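Local coordinates for genome polyprotein (PDB 6KU7) that acts as the 3C cysteine protease of rhinovirus C, which probably cuts the viral polyprotein into its mature proteins, at residues 120-125 and 144-149; 74-79 and 137-142; 41-46 and 79-84; 35-40 and 91-96. All blocks are in the same frame, centred on the assembly; numbering follows the deposited sequence.

Contact 1 of 4, residues 120-125 and 144-149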
loop_
_atom_site.group_PDB
_atom_site.type_symbol
_atom_site.label_atom_id
_atom_site.label_comp_id
_atom_site.label_asym_id
_atom_site.label_seq_id
_atom_site.Cartn_x
_atom_site.Cartn_y
_atom_site.Cartn_z
ATOM N N VAL A 120 -0.607 2.389 -13.926
ATOM C CA VAL A 120 0.211 3.422 -14.524
ATOM C C VAL A 120 1.655 2.979 -14.380
ATOM O O VAL A 120 2.045 2.457 -13.328
ATOM C CB VAL A 120 -0.061 4.769 -13.825
ATOM C CG1 VAL A 120 1.210 5.422 -13.378
ATOM C CG2 VAL A 120 -0.918 5.681 -14.715
ATOM N N GLU A 121 2.432 3.145 -15.440
ATOM C CA GLU A 121 3.841 2.792 -15.394
ATOM C C GLU A 121 4.623 3.865 -14.648
ATOM O O GLU A 121 4.644 5.027 -15.045
ATOM C CB GLU A 121 4.398 2.607 -16.801
ATOM C CG GLU A 121 5.820 2.088 -16.790
ATOM C CD GLU A 121 5.949 0.601 -17.162
ATOM O OE1 GLU A 121 5.792 0.274 -18.358
ATOM O OE2 GLU A 121 6.241 -0.181 -16.238
ATOM N N VAL A 122 5.277 3.469 -13.565
ATOM C CA VAL A 122 5.972 4.417 -12.708
ATOM C C VAL A 122 7.476 4.391 -12.960
ATOM O O VAL A 122 8.194 5.313 -12.538
ATOM C CB VAL A 122 5.578 4.106 -11.245
ATOM C CG1 VAL A 122 6.728 3.609 -10.420
ATOM C CG2 VAL A 122 4.828 5.227 -10.630
ATOM N N GLY A 123 7.968 3.399 -13.652
ATOM C CA GLY A 123 9.371 3.307 -13.913
ATOM C C GLY A 123 10.186 2.666 -12.826
ATOM O O GLY A 123 9.779 1.749 -12.177
ATOM N N THR A 124 11.358 3.208 -12.636
ATOM C CA THR A 124 12.318 2.728 -11.696
ATOM C C THR A 124 12.072 3.248 -10.302
ATOM O O THR A 124 11.842 4.386 -10.090
ATOM C CB THR A 124 13.716 3.084 -12.197
ATOM O OG1 THR A 124 13.926 2.445 -13.438
ATOM C CG2 THR A 124 14.763 2.670 -11.250
ATOM N N VAL A 125 12.125 2.334 -9.368
ATOM C CA VAL A 125 11.899 2.571 -7.979
ATOM C C VAL A 125 13.168 2.323 -7.182
ATOM O O VAL A 125 13.788 1.319 -7.317
ATOM C CB VAL A 125 10.792 1.642 -7.489
ATOM C CG1 VAL A 125 10.651 1.690 -6.008
ATOM C CG2 VAL A 125 9.504 1.912 -8.221
ATOM N N TYR A 144 9.935 7.083 -6.796
ATOM C CA TYR A 144 9.810 6.910 -8.230
ATOM C C TYR A 144 9.569 8.261 -8.867
ATOM O O TYR A 144 8.965 9.145 -8.258
ATOM C CB TYR A 144 8.677 5.932 -8.594
ATOM C CG TYR A 144 7.477 5.951 -7.663
ATOM C CD1 TYR A 144 6.420 6.829 -7.857
ATOM C CD2 TYR A 144 7.404 5.067 -6.587
ATOM C CE1 TYR A 144 5.306 6.815 -6.998
ATOM C CE2 TYR A 144 6.326 5.055 -5.728
ATOM C CZ TYR A 144 5.276 5.927 -5.939
ATOM O OH TYR A 144 4.202 5.916 -5.080
ATOM N N ASN A 145 10.028 8.403 -10.112
ATOM C CA ASN A 145 9.889 9.659 -10.843
ATOM C C ASN A 145 8.595 9.605 -11.641
ATOM O O ASN A 145 8.580 9.342 -12.842
ATOM C CB ASN A 145 11.103 9.891 -11.733
ATOM C CG ASN A 145 12.350 10.159 -10.931
ATOM O OD1 ASN A 145 12.303 10.833 -9.896
ATOM N ND2 ASN A 145 13.473 9.624 -11.389
ATOM N N TYR A 146 7.479 9.823 -10.940
ATOM C CA TYR A 146 6.171 9.861 -11.584
ATOM C C TYR A 146 5.326 10.863 -10.814
ATOM O O TYR A 146 5.318 10.819 -9.574
ATOM C CB TYR A 146 5.474 8.497 -11.604
ATOM C CG TYR A 146 4.126 8.514 -12.293
ATOM C CD1 TYR A 146 4.018 8.292 -13.664
ATOM C CD2 TYR A 146 2.961 8.802 -11.579
ATOM C CE1 TYR A 146 2.778 8.337 -14.305
ATOM C CE2 TYR A 146 1.730 8.858 -12.210
ATOM C CZ TYR A 146 1.644 8.621 -13.567
ATOM O OH TYR A 146 0.414 8.660 -14.185
ATOM N N PRO A 147 4.593 11.775 -11.513
ATOM C CA PRO A 147 3.788 12.815 -10.844
ATOM C C PRO A 147 2.482 12.261 -10.283
ATOM O O PRO A 147 1.386 12.483 -10.800
ATOM C CB PRO A 147 3.555 13.823 -11.979
ATOM C CG PRO A 147 3.453 12.984 -13.194
ATOM C CD PRO A 147 4.429 11.817 -12.980
ATOM N N THR A 148 2.584 11.512 -9.191
ATOM C CA THR A 148 1.416 10.947 -8.543
ATOM C C THR A 148 0.496 12.055 -8.023
ATOM O O THR A 148 0.867 13.222 -7.967
ATOM C CB THR A 148 1.847 10.045 -7.392
ATOM O OG1 THR A 148 2.732 10.777 -6.535
ATOM C CG2 THR A 148 2.582 8.802 -7.933
ATOM N N LYS A 149 -0.704 11.655 -7.637
ATOM C CA LYS A 149 -1.787 12.526 -7.154
ATOM C C LYS A 149 -2.293 12.003 -5.850
ATOM O O LYS A 149 -2.132 10.810 -5.526
ATOM C CB LYS A 149 -2.913 12.584 -8.196
ATOM C CG LYS A 149 -2.447 13.091 -9.538
ATOM C CD LYS A 149 -3.604 13.411 -10.423
ATOM C CE LYS A 149 -3.265 14.571 -11.329
ATOM N NZ LYS A 149 -2.887 14.065 -12.666
HETATM O O HOH W 1 10.912 6.360 -11.541
#

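Contact 2 of 4, residues 74-79 and 137-142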
loop_
_atom_site.group_PDB
_atom_site.type_symbol
_atom_site.label_atom_id
_atom_site.label_comp_id
_atom_site.label_asym_id
_atom_site.label_seq_id
_atom_site.Cartn_x
_atom_site.Cartn_y
_atom_site.Cartn_z
ATOM N N THR A 74 10.109 5.621 14.278
ATOM C CA THR A 74 9.628 6.484 13.204
ATOM C C THR A 74 8.695 5.699 12.278
ATOM O O THR A 74 8.987 4.558 11.905
ATOM C CB THR A 74 10.793 7.117 12.426
ATOM O OG1 THR A 74 11.196 6.268 11.358
ATOM C CG2 THR A 74 11.980 7.345 13.334
ATOM N N ASP A 75 7.565 6.315 11.932
ATOM C CA ASP A 75 6.548 5.678 11.106
ATOM C C ASP A 75 7.116 5.157 9.793
ATOM O O ASP A 75 7.889 5.837 9.117
ATOM C CB ASP A 75 5.435 6.675 10.802
ATOM C CG ASP A 75 4.489 6.856 11.951
ATOM O OD1 ASP A 75 4.023 5.833 12.488
ATOM O OD2 ASP A 75 4.221 8.012 12.324
ATOM N N THR A 76 6.719 3.940 9.429
ATOM C CA THR A 76 6.829 3.520 8.039
ATOM C C THR A 76 5.667 4.030 7.194
ATOM O O THR A 76 5.751 3.957 5.966
ATOM C CB THR A 76 6.877 2.002 7.915
ATOM O OG1 THR A 76 5.579 1.463 8.222
ATOM C CG2 THR A 76 7.924 1.404 8.854
ATOM N N GLU A 77 4.595 4.524 7.820
ATOM C CA GLU A 77 3.349 4.925 7.162
ATOM C C GLU A 77 2.552 3.705 6.695
ATOM O O GLU A 77 1.546 3.833 5.979
ATOM C CB GLU A 77 3.644 5.922 6.023
ATOM C CG GLU A 77 2.479 6.657 5.364
ATOM C CD GLU A 77 1.479 7.272 6.331
ATOM O OE1 GLU A 77 1.855 7.719 7.438
ATOM O OE2 GLU A 77 0.297 7.319 5.948
ATOM N N ILE A 78 2.958 2.515 7.115
ATOM C CA ILE A 78 2.196 1.287 6.921
ATOM C C ILE A 78 1.504 0.909 8.229
ATOM O O ILE A 78 2.153 0.786 9.274
ATOM C CB ILE A 78 3.116 0.144 6.462
ATOM C CG1 ILE A 78 3.526 0.324 5.005
ATOM C CG2 ILE A 78 2.439 -1.209 6.672
ATOM C CD1 ILE A 78 4.353 -0.831 4.510
ATOM N N THR A 79 0.196 0.695 8.166
ATOM C CA THR A 79 -0.574 0.134 9.267
ATOM C C THR A 79 -1.192 -1.191 8.833
ATOM O O THR A 79 -1.774 -1.275 7.742
ATOM C CB THR A 79 -1.653 1.121 9.702
ATOM O OG1 THR A 79 -1.030 2.188 10.420
ATOM C CG2 THR A 79 -2.707 0.442 10.565
ATOM N N PRO A 137 8.052 12.469 10.087
ATOM C CA PRO A 137 9.164 11.661 9.573
ATOM C C PRO A 137 8.700 10.260 9.207
ATOM O O PRO A 137 7.965 9.615 9.959
ATOM C CB PRO A 137 10.152 11.648 10.742
ATOM C CG PRO A 137 9.834 12.885 11.505
ATOM C CD PRO A 137 8.348 13.041 11.409
ATOM N N THR A 138 9.118 9.799 8.028
ATOM C CA THR A 138 8.700 8.511 7.492
ATOM C C THR A 138 9.922 7.778 6.972
ATOM O O THR A 138 10.715 8.347 6.221
ATOM C CB THR A 138 7.666 8.666 6.365
ATOM O OG1 THR A 138 6.629 9.559 6.775
ATOM C CG2 THR A 138 7.053 7.313 6.011
ATOM N N CYS A 139 10.062 6.517 7.350
ATOM C CA CYS A 139 11.247 5.740 7.036
ATOM C C CYS A 139 10.967 4.721 5.936
ATOM O O CYS A 139 9.824 4.483 5.545
ATOM C CB CYS A 139 11.773 5.037 8.294
ATOM S SG CYS A 139 10.681 3.778 8.977
ATOM N N ARG A 140 12.059 4.115 5.455
ATOM C CA ARG A 140 12.042 3.013 4.483
ATOM C C ARG A 140 11.198 3.331 3.253
ATOM O O ARG A 140 10.462 2.488 2.744
ATOM C CB ARG A 140 11.564 1.709 5.126
ATOM C CG ARG A 140 11.730 1.663 6.607
ATOM C CD ARG A 140 12.729 0.646 7.079
ATOM N NE ARG A 140 11.991 -0.481 7.620
ATOM C CZ ARG A 140 12.169 -1.009 8.827
ATOM N NH1 ARG A 140 11.410 -2.017 9.219
ATOM N NH2 ARG A 140 13.086 -0.527 9.645
ATOM N N LEU A 141 11.318 4.552 2.754
ATOM C CA LEU A 141 10.589 4.941 1.558
ATOM C C LEU A 141 11.327 4.495 0.305
ATOM O O LEU A 141 12.555 4.545 0.246
ATOM C CB LEU A 141 10.390 6.454 1.540
ATOM C CG LEU A 141 9.386 6.931 2.588
ATOM C CD1 LEU A 141 9.235 8.453 2.572
ATOM C CD2 LEU A 141 8.070 6.240 2.330
ATOM N N LEU A 142 10.574 4.044 -0.692
ATOM C CA LEU A 142 11.080 3.932 -2.057
ATOM C C LEU A 142 10.499 5.082 -2.866
ATOM O O LEU A 142 9.429 5.596 -2.542
ATOM C CB LEU A 142 10.702 2.602 -2.711
ATOM C CG LEU A 142 10.804 1.303 -1.926
ATOM C CD1 LEU A 142 10.327 0.163 -2.837
ATOM C CD2 LEU A 142 12.224 1.073 -1.382
HETATM O O HOH W 2 7.576 9.205 12.664
HETATM O O HOH W 3 7.979 2.515 4.739
#

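Contact 3 of 4, residues 41-46 and 79-84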
loop_
_atom_site.group_PDB
_atom_site.type_symbol
_atom_site.label_atom_id
_atom_site.label_comp_id
_atom_site.label_asym_id
_atom_site.label_seq_id
_atom_site.Cartn_x
_atom_site.Cartn_y
_atom_site.Cartn_z
ATOM N N ALA A 41 -4.634 -7.059 6.319
ATOM C CA ALA A 41 -4.520 -6.118 5.215
ATOM C C ALA A 41 -3.685 -4.921 5.624
ATOM O O ALA A 41 -3.521 -4.608 6.810
ATOM C CB ALA A 41 -5.878 -5.608 4.736
ATOM N N VAL A 42 -3.190 -4.222 4.619
ATOM C CA VAL A 42 -2.338 -3.066 4.830
ATOM C C VAL A 42 -3.096 -1.822 4.389
ATOM O O VAL A 42 -3.850 -1.841 3.409
ATOM C CB VAL A 42 -0.998 -3.257 4.086
ATOM C CG1 VAL A 42 -1.121 -2.985 2.586
ATOM C CG2 VAL A 42 0.053 -2.436 4.688
ATOM N N VAL A 43 -2.930 -0.742 5.150
ATOM C CA VAL A 43 -3.490 0.560 4.805
ATOM C C VAL A 43 -2.480 1.641 5.205
ATOM O O VAL A 43 -1.655 1.425 6.096
ATOM C CB VAL A 43 -4.840 0.798 5.536
ATOM C CG1 VAL A 43 -4.636 0.819 7.051
ATOM C CG2 VAL A 43 -5.564 2.053 5.057
ATOM N N PRO A 44 -2.508 2.786 4.517
ATOM C CA PRO A 44 -1.605 3.870 4.944
ATOM C C PRO A 44 -1.992 4.403 6.316
ATOM O O PRO A 44 -3.168 4.617 6.624
ATOM C CB PRO A 44 -1.769 4.930 3.847
ATOM C CG PRO A 44 -2.227 4.166 2.653
ATOM C CD PRO A 44 -3.103 3.067 3.198
ATOM N N THR A 45 -0.970 4.598 7.151
ATOM C CA THR A 45 -1.192 5.041 8.523
ATOM C C THR A 45 -1.949 6.364 8.575
ATOM O O THR A 45 -2.785 6.569 9.462
ATOM C CB THR A 45 0.144 5.152 9.236
ATOM O OG1 THR A 45 0.791 3.868 9.219
ATOM C CG2 THR A 45 -0.052 5.624 10.680
ATOM N N HIS A 46 -1.699 7.270 7.612
ATOM C CA HIS A 46 -2.448 8.517 7.732
ATOM C C HIS A 46 -3.904 8.381 7.285
ATOM O O HIS A 46 -4.600 9.395 7.320
ATOM C CB HIS A 46 -1.736 9.658 6.986
ATOM C CG HIS A 46 -2.015 9.723 5.515
ATOM N ND1 HIS A 46 -1.344 8.950 4.589
ATOM C CD2 HIS A 46 -2.870 10.501 4.804
ATOM C CE1 HIS A 46 -1.785 9.233 3.375
ATOM N NE2 HIS A 46 -2.713 10.169 3.477
ATOM N N THR A 79 0.196 0.695 8.166
ATOM C CA THR A 79 -0.574 0.134 9.267
ATOM C C THR A 79 -1.192 -1.191 8.833
ATOM O O THR A 79 -1.774 -1.275 7.742
ATOM C CB THR A 79 -1.653 1.121 9.702
ATOM O OG1 THR A 79 -1.030 2.188 10.420
ATOM C CG2 THR A 79 -2.707 0.442 10.565
ATOM N N LEU A 80 -1.039 -2.222 9.670
ATOM C CA LEU A 80 -1.646 -3.531 9.437
ATOM C C LEU A 80 -3.005 -3.587 10.115
ATOM O O LEU A 80 -3.134 -3.207 11.283
ATOM C CB LEU A 80 -0.787 -4.676 9.980
ATOM C CG LEU A 80 0.687 -4.787 9.610
ATOM C CD1 LEU A 80 1.275 -6.129 10.069
ATOM C CD2 LEU A 80 0.826 -4.630 8.131
ATOM N N LEU A 81 -4.012 -4.070 9.389
ATOM C CA LEU A 81 -5.349 -4.281 9.938
ATOM C C LEU A 81 -5.662 -5.771 9.962
ATOM O O LEU A 81 -5.460 -6.472 8.961
ATOM C CB LEU A 81 -6.429 -3.557 9.132
ATOM C CG LEU A 81 -6.278 -2.059 8.872
ATOM C CD1 LEU A 81 -7.424 -1.579 7.987
ATOM C CD2 LEU A 81 -6.208 -1.277 10.184
ATOM N N TRP A 82 -6.151 -6.251 11.104
ATOM C CA TRP A 82 -6.723 -7.589 11.203
ATOM C C TRP A 82 -8.227 -7.408 11.286
ATOM O O TRP A 82 -8.747 -6.877 12.275
ATOM C CB TRP A 82 -6.179 -8.355 12.401
ATOM C CG TRP A 82 -4.702 -8.380 12.392
ATOM C CD1 TRP A 82 -3.858 -7.353 12.722
ATOM C CD2 TRP A 82 -3.876 -9.465 12.000
ATOM N NE1 TRP A 82 -2.560 -7.744 12.570
ATOM C CE2 TRP A 82 -2.541 -9.037 12.122
ATOM C CE3 TRP A 82 -4.132 -10.756 11.557
ATOM C CZ2 TRP A 82 -1.467 -9.863 11.828
ATOM C CZ3 TRP A 82 -3.065 -11.583 11.261
ATOM C CH2 TRP A 82 -1.751 -11.138 11.393
ATOM N N LEU A 83 -8.909 -7.835 10.234
ATOM C CA LEU A 83 -10.310 -7.544 10.005
ATOM C C LEU A 83 -11.173 -8.711 10.465
ATOM O O LEU A 83 -10.776 -9.874 10.366
ATOM C CB LEU A 83 -10.544 -7.264 8.518
ATOM C CG LEU A 83 -9.636 -6.168 7.933
ATOM C CD1 LEU A 83 -9.680 -6.123 6.397
ATOM C CD2 LEU A 83 -10.037 -4.825 8.527
ATOM N N ASP A 84 -12.363 -8.391 10.974
ATOM C CA ASP A 84 -13.318 -9.429 11.355
ATOM C C ASP A 84 -14.133 -9.795 10.120
ATOM O O ASP A 84 -15.218 -9.268 9.864
ATOM C CB ASP A 84 -14.183 -8.966 12.518
ATOM C CG ASP A 84 -15.040 -10.093 13.087
ATOM O OD1 ASP A 84 -16.066 -9.789 13.713
ATOM O OD2 ASP A 84 -14.673 -11.266 12.874
HETATM O O HOH W 4 -3.375 3.806 11.493
#

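Contact 4 of 4, residues 35-40 and 91-96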
loop_
_atom_site.group_PDB
_atom_site.type_symbol
_atom_site.label_atom_id
_atom_site.label_comp_id
_atom_site.label_asym_id
_atom_site.label_seq_id
_atom_site.Cartn_x
_atom_site.Cartn_y
_atom_site.Cartn_z
ATOM N N GLY A 35 -5.107 -6.442 0.809
ATOM C CA GLY A 35 -5.044 -7.680 1.579
ATOM C C GLY A 35 -3.745 -8.439 1.320
ATOM O O GLY A 35 -3.280 -8.554 0.182
ATOM N N ILE A 36 -3.152 -8.968 2.390
ATOM C CA ILE A 36 -1.864 -9.653 2.305
ATOM C C ILE A 36 -2.007 -11.164 2.490
ATOM O O ILE A 36 -1.471 -11.948 1.701
ATOM C CB ILE A 36 -0.852 -9.063 3.307
ATOM C CG1 ILE A 36 -0.556 -7.622 2.927
ATOM C CG2 ILE A 36 0.455 -9.844 3.266
ATOM C CD1 ILE A 36 -0.717 -6.736 4.062
ATOM N N HIS A 37 -2.643 -11.580 3.574
ATOM C CA HIS A 37 -2.860 -12.998 3.821
ATOM C C HIS A 37 -3.947 -13.157 4.863
ATOM O O HIS A 37 -4.081 -12.309 5.744
ATOM C CB HIS A 37 -1.576 -13.677 4.292
ATOM C CG HIS A 37 -1.144 -13.261 5.662
ATOM N ND1 HIS A 37 -1.538 -13.930 6.800
ATOM C CD2 HIS A 37 -0.361 -12.239 6.078
ATOM C CE1 HIS A 37 -1.013 -13.340 7.857
ATOM N NE2 HIS A 37 -0.294 -12.312 7.447
ATOM N N ASP A 38 -4.714 -14.237 4.787
ATOM C CA ASP A 38 -5.745 -14.455 5.786
ATOM C C ASP A 38 -6.625 -13.206 5.889
ATOM O O ASP A 38 -7.162 -12.740 4.894
ATOM C CB ASP A 38 -5.114 -14.851 7.124
ATOM C CG ASP A 38 -4.340 -16.155 7.034
ATOM O OD1 ASP A 38 -4.976 -17.224 6.957
ATOM O OD2 ASP A 38 -3.097 -16.116 7.035
ATOM N N ASN A 39 -6.767 -12.682 7.101
ATOM C CA ASN A 39 -7.560 -11.483 7.355
ATOM C C ASN A 39 -6.687 -10.244 7.600
ATOM O O ASN A 39 -7.158 -9.261 8.163
ATOM C CB ASN A 39 -8.513 -11.702 8.538
ATOM C CG ASN A 39 -7.785 -11.849 9.865
ATOM O OD1 ASN A 39 -6.658 -12.332 9.924
ATOM N ND2 ASN A 39 -8.437 -11.433 10.940
ATOM N N CYS A 40 -5.417 -10.301 7.206
ATOM C CA CYS A 40 -4.495 -9.199 7.468
ATOM C C CYS A 40 -4.328 -8.355 6.210
ATOM O O CYS A 40 -3.919 -8.875 5.161
ATOM C CB CYS A 40 -3.137 -9.723 7.932
ATOM S SG CYS A 40 -1.936 -8.403 8.188
ATOM N N ASP A 91 -2.821 -15.365 -0.416
ATOM C CA ASP A 91 -1.564 -15.108 0.282
ATOM C C ASP A 91 -0.519 -14.611 -0.707
ATOM O O ASP A 91 -0.025 -15.376 -1.537
ATOM C CB ASP A 91 -1.094 -16.377 0.986
ATOM C CG ASP A 91 0.109 -16.147 1.879
ATOM O OD1 ASP A 91 0.657 -15.021 1.916
ATOM O OD2 ASP A 91 0.527 -17.116 2.549
ATOM N N ILE A 92 -0.161 -13.332 -0.617
ATOM C CA ILE A 92 0.767 -12.751 -1.579
ATOM C C ILE A 92 2.144 -12.533 -0.972
ATOM O O ILE A 92 2.994 -11.876 -1.592
ATOM C CB ILE A 92 0.212 -11.445 -2.172
ATOM C CG1 ILE A 92 -0.084 -10.439 -1.068
ATOM C CG2 ILE A 92 -1.046 -11.709 -3.017
ATOM C CD1 ILE A 92 -0.151 -8.993 -1.551
ATOM N N ARG A 93 2.393 -13.074 0.230
ATOM C CA ARG A 93 3.671 -12.853 0.907
ATOM C C ARG A 93 4.854 -13.334 0.076
ATOM O O ARG A 93 5.931 -12.722 0.114
ATOM C CB ARG A 93 3.672 -13.533 2.278
ATOM C CG ARG A 93 2.939 -12.710 3.316
ATOM C CD ARG A 93 2.830 -13.414 4.646
ATOM N NE ARG A 93 1.975 -14.592 4.563
ATOM C CZ ARG A 93 1.620 -15.305 5.625
ATOM N NH1 ARG A 93 2.036 -14.924 6.826
ATOM N NH2 ARG A 93 0.839 -16.373 5.489
ATOM N N ARG A 94 4.666 -14.394 -0.705
ATOM C CA ARG A 94 5.750 -14.905 -1.529
ATOM C C ARG A 94 6.244 -13.883 -2.554
ATOM O O ARG A 94 7.377 -14.009 -3.033
ATOM C CB ARG A 94 5.297 -16.194 -2.227
ATOM C CG ARG A 94 4.384 -15.949 -3.430
ATOM C CD ARG A 94 3.630 -17.203 -3.883
ATOM N NE ARG A 94 2.793 -17.783 -2.830
ATOM C CZ ARG A 94 1.530 -18.189 -2.998
ATOM N NH1 ARG A 94 0.928 -18.062 -4.171
ATOM N NH2 ARG A 94 0.851 -18.708 -1.979
ATOM N N PHE A 95 5.435 -12.874 -2.901
ATOM C CA PHE A 95 5.837 -11.849 -3.867
ATOM C C PHE A 95 6.397 -10.599 -3.210
ATOM O O PHE A 95 6.778 -9.656 -3.917
ATOM C CB PHE A 95 4.661 -11.434 -4.756
ATOM C CG PHE A 95 3.912 -12.593 -5.370
ATOM C CD1 PHE A 95 4.547 -13.472 -6.230
ATOM C CD2 PHE A 95 2.563 -12.778 -5.094
ATOM C CE1 PHE A 95 3.854 -14.528 -6.799
ATOM C CE2 PHE A 95 1.861 -13.818 -5.650
ATOM C CZ PHE A 95 2.498 -14.701 -6.509
ATOM N N ILE A 96 6.445 -10.561 -1.886
ATOM C CA ILE A 96 6.892 -9.378 -1.161
ATOM C C ILE A 96 8.384 -9.541 -0.895
ATOM O O ILE A 96 8.817 -10.591 -0.398
ATOM C CB ILE A 96 6.072 -9.178 0.125
ATOM C CG1 ILE A 96 4.596 -8.956 -0.244
ATOM C CG2 ILE A 96 6.624 -8.018 0.956
ATOM C CD1 ILE A 96 3.661 -8.722 0.930
HETATM O O HOH W 5 -1.542 -18.474 6.372
#

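Contact 1 of 4, residues 120-125 and 144-149
A water, rather than a direct hydrogen bond, joins the backbones of Val-122, Thr-124 and Asn-145. It donates to Val-122 O at 3.1 Å and to Thr-124 O at 2.6 Å, and accepts from Asn-145 N at 2.6 Å, so two carbonyls and one amide are satisfied together where no direct hydrogen bond crosses. The rest of the contact is apolar. Tyr-146 lays its ring against Val-120: CG1 of Val-120 sits over one face, 3.6 Å from the ring centroid and 26° off the normal, a CH-pi contact, while CD of Pro-147 approaches the opposite face. With CG of Tyr-146 anti to the backbone N (chi1 -179°), the ring extends toward Val-120. Strand 118-133 belongs to the C-terminal barrel of the chymotrypsin-like fold, and a classic beta bulge kinks it here, Val-122 and Gly-123 both facing Met-106. At the bulge, Val-122 CG1 meets Tyr-144 CB at 3.5 Å, while Val-122 CG2 lies between Tyr-146 CB, also at 3.5 Å, and Tyr-144 CD1. Tyr-144 runs side by side with Val-125, both touching Ile-157 of strand 156-159. The loop leaves the sheet through two inverse gamma turns, centred on Asn-145 and Pro-147, and the amide oxygen of Asn-145 takes a hydrogen bond from Lys-143.

Contact 2 of 4, residues 74-79 and 137-142
The seam between the two beta-barrels of the chymotrypsin-like fold runs between Asp-75 and Cys-139, where the lead-in to strand 78-83 of the first barrel meets strand 136-139 of the second. With strand 118-133, strand 136-139 forms a long hairpin, consistent with the beta-ribbon known from picornain 3C enzymes. One direct hydrogen bond crosses: Cys-139 N donates to Asp-75 O at 2.9 Å, with 161° at the hydrogen. The same carbonyl oxygen takes a CA-H...O contact from Thr-138 CA at 3.2 Å. Further along, a water accepts from Asp-75 N and donates to Pro-137 O, bridging amide and carbonyl where the chains stand too far apart to bond directly. A second water lies between Thr-76 O and Cys-139 O. Side chains fill the flanks. CG2 of Thr-138, placed opposite its own backbone N, lies against Thr-76 O at 3.6 Å and against CB of Glu-77 at 3.7 Å; the carboxylate of Glu-77 is engaged elsewhere, with His-46 N. Around Cys-139, Thr-74 OG1 touches CB at 3.4 Å and Thr-76 CG2 touches SG at 3.6 Å. Both chains turn corners just beyond, at Glu-77 and at Arg-140. The first corner is braced by an ST turn, in which Thr-76 OG1 accepts from Ile-78 N at 3.0 Å while bonding to Leu-68 O.

Contact 3 of 4, residues 41-46 and 79-84
Each side-chain atom of Thr-79 meets segment 41-46. Thr-79 CB lies 3.6 Å from Val-43 O. From there the branches part: with chi1 at -74°, OG1 stands beside the backbone N and CG2 opposite it. The methyl Thr-79 CG2 packs on Val-43 CG1 at 4.0 Å. Thr-79 OG1 and Thr-45 OG1 lie 2.8 Å apart, a hydroxyl pair within hydrogen-bonding distance, the two side chains crossing at about a right angle, and a water bonds to the same Thr-79 OG1. This hydroxyl pair carries the contact past the last strand residue, into the 3-10 turn that starts at Thr-45. Four backbone hydrogen bonds zip the strands together. Val-43 and Thr-79 exchange two, as do Ala-41 and Leu-81, the shortest being Leu-81 N to Ala-41 O at 2.7 Å and 177°; Val-42 and Leu-80 form the non-hydrogen-bonded pair between them. On the side of Val-43, Leu-81 CG meets Val-43 CG1 at 3.8 Å, and Ala-41 CB lies 4.2 Å from Leu-83 CD1. Val-43 and Leu-81 both also touch Ile-24 of the non-adjacent strand 21-26, which places this side in the barrel interior. Val-42 CG2 and Leu-80 CD2 meet on the other side, near Ile-36 and Phe-185. Just beyond, His-46 packs on Cys-153, consistent with the histidine-cysteine pair of picornain 3C. Segments 41-44 and 79-83 run with their N-to-C directions 136° apart, the strong twist of the closed six-stranded antiparallel barrel that forms the N-terminal half of a chymotrypsin-like protease.

Contact 4 of 4, residues 35-40 and 91-96
The guanidinium of Arg-93 lies flat on the His-37 ring, the planes 2° apart and the centres 3.6 Å from each other. His-37 ND1 donates to Asp-38 OD2 at 2.7 Å and 174°, within the ring plane and onto the anti lone pair. Arg-93 grips Asp-91 side-on, NE to OD1 and NH2 to OD2, each at 3.0 Å, and its NH1 donates to Phe-185 O. Asp-91 OD1 accepts a second hydrogen bond, from Arg-93 N, closing an Asx turn; the two donors reach it from opposite faces of the carboxylate. A water donates to Asp-38 OD2 and accepts a weak bond from Arg-93 NH2. Between the backbones, Ile-92 N donates to Ile-36 O at 3.0 Å. At the edge of the His-37 ring, Ile-36 CG2 packs on Arg-93 CG at 3.8 Å and on Ile-96 CD1. Residues 91-96, in the connection from the first barrel to the second, thus meet the end of strand 29-37 at the type II' turn from His-37 to Cys-40. With every nitrogen of the guanidinium bonded, its rotation is fixed. Two carboxylates near the arginine probably offset its charge, and the Asp-38 bond should favour a proton on ND1 of His-37.

Contact 3 is the most regular of the four, a buried strand pair within the first barrel. Contact 4 joins the same sheet one strand further on, where Ile-36 CD1 packs against Val-42, but trades strand pairing for a charged stack that ties the connecting loop to the end of strand 29-37. Contact 2 shares Thr-79 with contact 3, but the residues just before that strand meet the second barrel; partly buried, it is held by one direct backbone bond, two waters and small side chains. Contact 1 lies wholly in the second barrel, about 24 Å between centres from contacts 3 and 4. More exposed, it is mainly valine-tyrosine packing, and touches contact 2 through Val-125 and Leu-142.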